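PDB 5C2V: hydrazine synthase beta subunit, which forms part of the complex that condenses nitric oxide with ammonium into hydrazine, where it may modulate passage of the hydroxylamine intermediate between the two active sites. Local coordinates for residues B[146-151]-B[194-199]; B[205-210]-B[257-262]. All blocks are in the same frame, centred on the assembly; numbering follows the deposited sequence.

Contact 1. Residues B[146-151]-B[194-199]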
loop_
_atom_site.group_PDB
_atom_site.type_symbol
_atom_site.label_atom_id
_atom_site.label_comp_id
_atom_site.label_asym_id
_atom_site.label_seq_id
_atom_site.Cartn_x
_atom_site.Cartn_y
_atom_site.Cartn_z
ATOM N N MET B 146 -27.112 -27.840 36.358
ATOM C CA MET B 146 -27.577 -26.716 37.159
ATOM C C MET B 146 -28.872 -26.183 36.560
ATOM O O MET B 146 -29.114 -26.349 35.365
ATOM C CB MET B 146 -26.499 -25.623 37.208
ATOM C CG MET B 146 -26.913 -24.303 37.845
ATOM S SD MET B 146 -27.316 -24.431 39.595
ATOM C CE MET B 146 -25.704 -24.173 40.329
ATOM N N VAL B 147 -29.711 -25.551 37.375
ATOM C CA VAL B 147 -30.867 -24.855 36.834
ATOM C C VAL B 147 -30.724 -23.360 37.079
ATOM O O VAL B 147 -29.769 -22.927 37.713
ATOM C CB VAL B 147 -32.173 -25.354 37.470
ATOM C CG1 VAL B 147 -32.443 -26.794 37.063
ATOM C CG2 VAL B 147 -32.108 -25.220 38.984
ATOM N N GLU B 148 -31.657 -22.575 36.552
ATOM C CA GLU B 148 -31.764 -21.161 36.900
ATOM C C GLU B 148 -33.206 -20.694 36.720
ATOM O O GLU B 148 -33.875 -21.105 35.772
ATOM C CB GLU B 148 -30.802 -20.321 36.052
ATOM C CG GLU B 148 -30.950 -18.809 36.199
ATOM C CD GLU B 148 -30.275 -18.252 37.441
ATOM O OE1 GLU B 148 -29.631 -17.186 37.339
ATOM O OE2 GLU B 148 -30.401 -18.859 38.524
ATOM N N ILE B 149 -33.675 -19.815 37.599
ATOM C CA ILE B 149 -35.036 -19.302 37.485
ATOM C C ILE B 149 -35.046 -17.851 37.014
ATOM O O ILE B 149 -34.294 -17.015 37.516
ATOM C CB ILE B 149 -35.798 -19.408 38.820
ATOM C CG1 ILE B 149 -35.716 -20.834 39.368
ATOM C CG2 ILE B 149 -37.250 -18.991 38.643
ATOM C CD1 ILE B 149 -36.512 -21.046 40.635
ATOM N N SER B 150 -35.902 -17.568 36.037
ATOM C CA SER B 150 -36.048 -16.226 35.487
ATOM C C SER B 150 -36.592 -15.254 36.536
ATOM O O SER B 150 -37.275 -15.671 37.471
ATOM C CB SER B 150 -36.965 -16.261 34.264
ATOM O OG SER B 150 -38.245 -16.768 34.601
ATOM N N PRO B 151 -36.279 -13.954 36.387
ATOM C CA PRO B 151 -36.733 -12.927 37.335
ATOM C C PRO B 151 -38.252 -12.867 37.496
ATOM O O PRO B 151 -38.728 -12.513 38.575
ATOM C CB PRO B 151 -36.202 -11.621 36.725
ATOM C CG PRO B 151 -35.857 -11.955 35.307
ATOM C CD PRO B 151 -35.422 -13.379 35.339
ATOM N N ASP B 194 -22.362 -24.076 34.305
ATOM C CA ASP B 194 -23.270 -23.113 34.934
ATOM C C ASP B 194 -24.237 -22.466 33.942
ATOM O O ASP B 194 -23.998 -22.475 32.735
ATOM C CB ASP B 194 -22.468 -22.030 35.662
ATOM C CG ASP B 194 -23.197 -21.481 36.877
ATOM O OD1 ASP B 194 -24.425 -21.680 36.978
ATOM O OD2 ASP B 194 -22.537 -20.856 37.735
ATOM N N VAL B 195 -25.324 -21.901 34.458
ATOM C CA VAL B 195 -26.193 -21.041 33.659
ATOM C C VAL B 195 -26.731 -19.877 34.499
ATOM O O VAL B 195 -27.202 -20.083 35.618
ATOM C CB VAL B 195 -27.370 -21.835 33.048
ATOM C CG1 VAL B 195 -28.015 -22.741 34.091
ATOM C CG2 VAL B 195 -28.392 -20.895 32.419
ATOM N N VAL B 196 -26.658 -18.658 33.969
ATOM C CA VAL B 196 -27.220 -17.507 34.679
ATOM C C VAL B 196 -28.158 -16.684 33.802
ATOM O O VAL B 196 -28.072 -16.721 32.578
ATOM C CB VAL B 196 -26.118 -16.573 35.227
ATOM C CG1 VAL B 196 -25.293 -17.281 36.290
ATOM C CG2 VAL B 196 -25.236 -16.062 34.100
ATOM N N TYR B 197 -29.054 -15.942 34.448
ATOM C CA TYR B 197 -30.002 -15.073 33.757
ATOM C C TYR B 197 -29.611 -13.608 33.900
ATOM O O TYR B 197 -29.063 -13.200 34.924
ATOM C CB TYR B 197 -31.420 -15.275 34.300
ATOM C CG TYR B 197 -32.360 -16.026 33.382
ATOM C CD1 TYR B 197 -32.941 -15.402 32.286
ATOM C CD2 TYR B 197 -32.690 -17.352 33.628
ATOM C CE1 TYR B 197 -33.810 -16.084 31.453
ATOM C CE2 TYR B 197 -33.556 -18.040 32.803
ATOM C CZ TYR B 197 -34.112 -17.403 31.715
ATOM O OH TYR B 197 -34.976 -18.087 30.891
ATOM N N THR B 198 -29.893 -12.818 32.870
ATOM C CA THR B 198 -29.725 -11.374 32.956
ATOM C C THR B 198 -30.902 -10.782 33.728
ATOM O O THR B 198 -32.010 -11.314 33.666
ATOM C CB THR B 198 -29.627 -10.725 31.560
ATOM O OG1 THR B 198 -30.772 -11.087 30.778
ATOM C CG2 THR B 198 -28.365 -11.186 30.848
ATOM N N PRO B 199 -30.661 -9.690 34.473
ATOM C CA PRO B 199 -31.681 -9.046 35.311
ATOM C C PRO B 199 -32.986 -8.722 34.579
ATOM O O PRO B 199 -34.044 -8.712 35.207
ATOM C CB PRO B 199 -30.989 -7.761 35.766
ATOM C CG PRO B 199 -29.550 -8.122 35.796
ATOM C CD PRO B 199 -29.339 -9.057 34.641
#

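Contact 2. Residues B[205-210]-B[257-262]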
loop_
_atom_site.group_PDB
_atom_site.type_symbol
_atom_site.label_atom_id
_atom_site.label_comp_id
_atom_site.label_asym_id
_atom_site.label_seq_id
_atom_site.Cartn_x
_atom_site.Cartn_y
_atom_site.Cartn_z
ATOM N N ALA B 205 -26.464 -16.752 30.162
ATOM C CA ALA B 205 -25.060 -17.054 29.919
ATOM C C ALA B 205 -24.742 -18.474 30.373
ATOM O O ALA B 205 -25.200 -18.914 31.432
ATOM C CB ALA B 205 -24.164 -16.052 30.627
ATOM N N VAL B 206 -23.974 -19.189 29.553
ATOM C CA VAL B 206 -23.571 -20.558 29.859
ATOM C C VAL B 206 -22.082 -20.771 29.590
ATOM O O VAL B 206 -21.624 -20.614 28.460
ATOM C CB VAL B 206 -24.380 -21.584 29.033
ATOM C CG1 VAL B 206 -23.821 -22.986 29.229
ATOM C CG2 VAL B 206 -25.857 -21.531 29.403
ATOM N N THR B 207 -21.332 -21.133 30.625
ATOM C CA THR B 207 -19.906 -21.414 30.472
ATOM C C THR B 207 -19.667 -22.856 30.039
ATOM O O THR B 207 -20.269 -23.781 30.585
ATOM C CB THR B 207 -19.128 -21.155 31.775
ATOM O OG1 THR B 207 -19.877 -21.659 32.890
ATOM C CG2 THR B 207 -18.883 -19.670 31.965
ATOM N N HIS B 208 -18.783 -23.043 29.063
ATOM C CA HIS B 208 -18.481 -24.379 28.562
ATOM C C HIS B 208 -17.181 -24.419 27.766
ATOM O O HIS B 208 -16.469 -23.419 27.659
ATOM C CB HIS B 208 -19.628 -24.893 27.691
ATOM C CG HIS B 208 -19.807 -24.128 26.418
ATOM N ND1 HIS B 208 -19.126 -24.435 25.261
ATOM C CD2 HIS B 208 -20.592 -23.062 26.120
ATOM C CE1 HIS B 208 -19.481 -23.596 24.305
ATOM N NE2 HIS B 208 -20.369 -22.753 24.801
ATOM N N GLN B 209 -16.884 -25.589 27.212
ATOM C CA GLN B 209 -15.711 -25.768 26.367
ATOM C C GLN B 209 -16.102 -26.243 24.974
ATOM O O GLN B 209 -17.126 -26.901 24.794
ATOM C CB GLN B 209 -14.737 -26.767 26.995
ATOM C CG GLN B 209 -13.902 -26.205 28.130
ATOM C CD GLN B 209 -12.835 -27.175 28.597
ATOM O OE1 GLN B 209 -13.101 -28.360 28.796
ATOM N NE2 GLN B 209 -11.617 -26.675 28.769
ATOM N N THR B 210 -15.281 -25.893 23.991
ATOM C CA THR B 210 -15.449 -26.382 22.634
ATOM C C THR B 210 -14.289 -27.293 22.266
ATOM O O THR B 210 -13.167 -26.828 22.048
ATOM C CB THR B 210 -15.529 -25.225 21.620
ATOM O OG1 THR B 210 -16.589 -24.332 21.983
ATOM C CG2 THR B 210 -15.761 -25.754 20.212
ATOM N N TYR B 257 -16.069 -22.337 35.098
ATOM C CA TYR B 257 -17.076 -23.040 35.893
ATOM C C TYR B 257 -18.230 -22.182 36.389
ATOM O O TYR B 257 -19.334 -22.234 35.848
ATOM C CB TYR B 257 -16.416 -23.686 37.113
ATOM C CG TYR B 257 -15.955 -25.107 36.909
ATOM C CD1 TYR B 257 -15.047 -25.422 35.912
ATOM C CD2 TYR B 257 -16.407 -26.129 37.734
ATOM C CE1 TYR B 257 -14.612 -26.716 35.727
ATOM C CE2 TYR B 257 -15.974 -27.429 37.559
ATOM C CZ TYR B 257 -15.078 -27.716 36.551
ATOM O OH TYR B 257 -14.640 -29.006 36.364
ATOM N N GLY B 258 -17.960 -21.389 37.419
ATOM C CA GLY B 258 -19.003 -20.654 38.109
ATOM C C GLY B 258 -19.260 -19.292 37.510
ATOM O O GLY B 258 -18.359 -18.667 36.952
ATOM N N MET B 259 -20.493 -18.821 37.639
ATOM C CA MET B 259 -20.847 -17.514 37.112
ATOM C C MET B 259 -21.645 -16.673 38.096
ATOM O O MET B 259 -22.477 -17.182 38.850
ATOM C CB MET B 259 -21.629 -17.654 35.806
ATOM C CG MET B 259 -20.749 -17.813 34.580
ATOM S SD MET B 259 -21.713 -17.845 33.061
ATOM C CE MET B 259 -22.784 -19.238 33.391
ATOM N N ALA B 260 -21.370 -15.375 38.079
ATOM C CA ALA B 260 -22.110 -14.410 38.874
ATOM C C ALA B 260 -22.505 -13.231 37.994
ATOM O O ALA B 260 -21.657 -12.619 37.339
ATOM C CB ALA B 260 -21.285 -13.948 40.063
ATOM N N MET B 261 -23.799 -12.931 37.973
ATOM C CA MET B 261 -24.329 -11.851 37.152
ATOM C C MET B 261 -24.522 -10.582 37.972
ATOM O O MET B 261 -25.124 -10.614 39.046
ATOM C CB MET B 261 -25.655 -12.268 36.510
ATOM C CG MET B 261 -26.335 -11.173 35.704
ATOM S SD MET B 261 -25.438 -10.741 34.202
ATOM C CE MET B 261 -25.625 -12.248 33.252
ATOM N N ASP B 262 -24.002 -9.468 37.463
ATOM C CA ASP B 262 -24.179 -8.169 38.101
ATOM C C ASP B 262 -25.667 -7.850 38.221
ATOM O O ASP B 262 -26.426 -8.080 37.279
ATOM C CB ASP B 262 -23.454 -7.079 37.306
ATOM C CG ASP B 262 -23.451 -5.739 38.015
ATOM O OD1 ASP B 262 -22.509 -5.478 38.792
ATOM O OD2 ASP B 262 -24.393 -4.948 37.797
#

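Contact 1. Residues B[146-151]-B[194-199]
Side-chain packing between the first strands of two consecutive propeller blades makes this contact: E148, S150 and M146 of strand 144-149 meet Y197 and V195 of strand 190-197. The strands run almost exactly parallel, their axes 6.4 Å apart, yet each is paired by its backbone to the second strand of its own blade, M146 and E148 to strand 155-160 and V196 to A205. The one hydrogen bond between the two segments runs from a backbone N-H to a side-chain carboxylate. CG of E148 lies anti to the backbone N (chi1 173°), and the bend at chi2 brings OE1 to the backbone N of Y197 at 3.2 Å, with an N-H...O angle of 147°. The oxygen accepts through its anti lone pair, while OE2 has a long, weak ion pair with K103. The methylene part of the same side chain borders the Y197 ring, E148 CG lying in the ring plane 3.4 Å from CD2, and carboxylate and ring are turned 25° apart. S150 covers one face of this ring: its CA stands 4.1 Å from the centroid, a CH-pi contact. Further back, CG1 of V195 sits 4.0 Å from both M146 O and V147 O, and M146 CG passes D194 OD1 at 3.7 Å; the other oxygen, OD2, is hydrogen-bonded to M259 N in the next blade. At the other end P151 CG rests on P199 O, 3.7 Å away. Parallel inner strands, joined by side chains rather than by a shared sheet, are characteristic of neighbouring blades of a beta-propeller, here of the YncE-like family.

Contact 2. Residues B[205-210]-B[257-262]
Strand 205-210 and strand 257-261 run antiparallel at 158°, and with their axes 7.5 Å apart they face each other across the boundary between two blades instead of pairing edge to edge. T207 and M259 carry the contact, reaching toward each other tip to tip. The T207 hydroxyl, OG1, donates to the backbone O of Y257 at 3.1 Å, approaching from above the carbonyl plane, 44° out of it, and so not along a lone pair. With chi1 at 42°, OG1 lies between the backbone N and the carbonyl carbon, which leaves the methyl group beside the backbone N and facing the methionine: T207 CG2 is 3.5 Å from M259 SD and 3.7 Å from M259 CG. M259 extends straight from its strand as far as the sulfur, then bends at chi3, laying CE against the backbone of A205 and V206. A205 CB completes the patch, 3.9 Å from M259 SD. I270 touches both T207 and M259, and V196 both A205 and M259, so neighbouring strands add to the apolar surroundings. The Y257 side chain turns away from strand 205-210, and its OH is hydrogen-bonded to E69 of the gamma subunit. T207 thus works in two ways: its hydroxyl gives the only hydrogen bond between these two segments, and its methyl packs on the M259 thioether in an otherwise apolar patch. D194 OD2, from strand 190-197, adds a second polar tie across the same boundary by accepting from M259 N.

Contacts 1 and 2 lie in series along the chain, their centres 10 Å apart, and share the blade that begins with strands 190-197 and 203-211. The backbone pairing of V196 with A205 joins them within that blade, V196 O lying 2.9 Å from A205 N. The bond from M259 N to D194 OD2, also 2.9 Å, ties the inner strand of contact 1 to the following blade, while P199 packs against D262. Three consecutive blades are thereby connected. The Y257 side chain of contact 2 is about 12 Å from a bound heme c. T210, farther along strand 203-211 and not part of the contact, touches R302 of the pocket that holds trimethyl glycine.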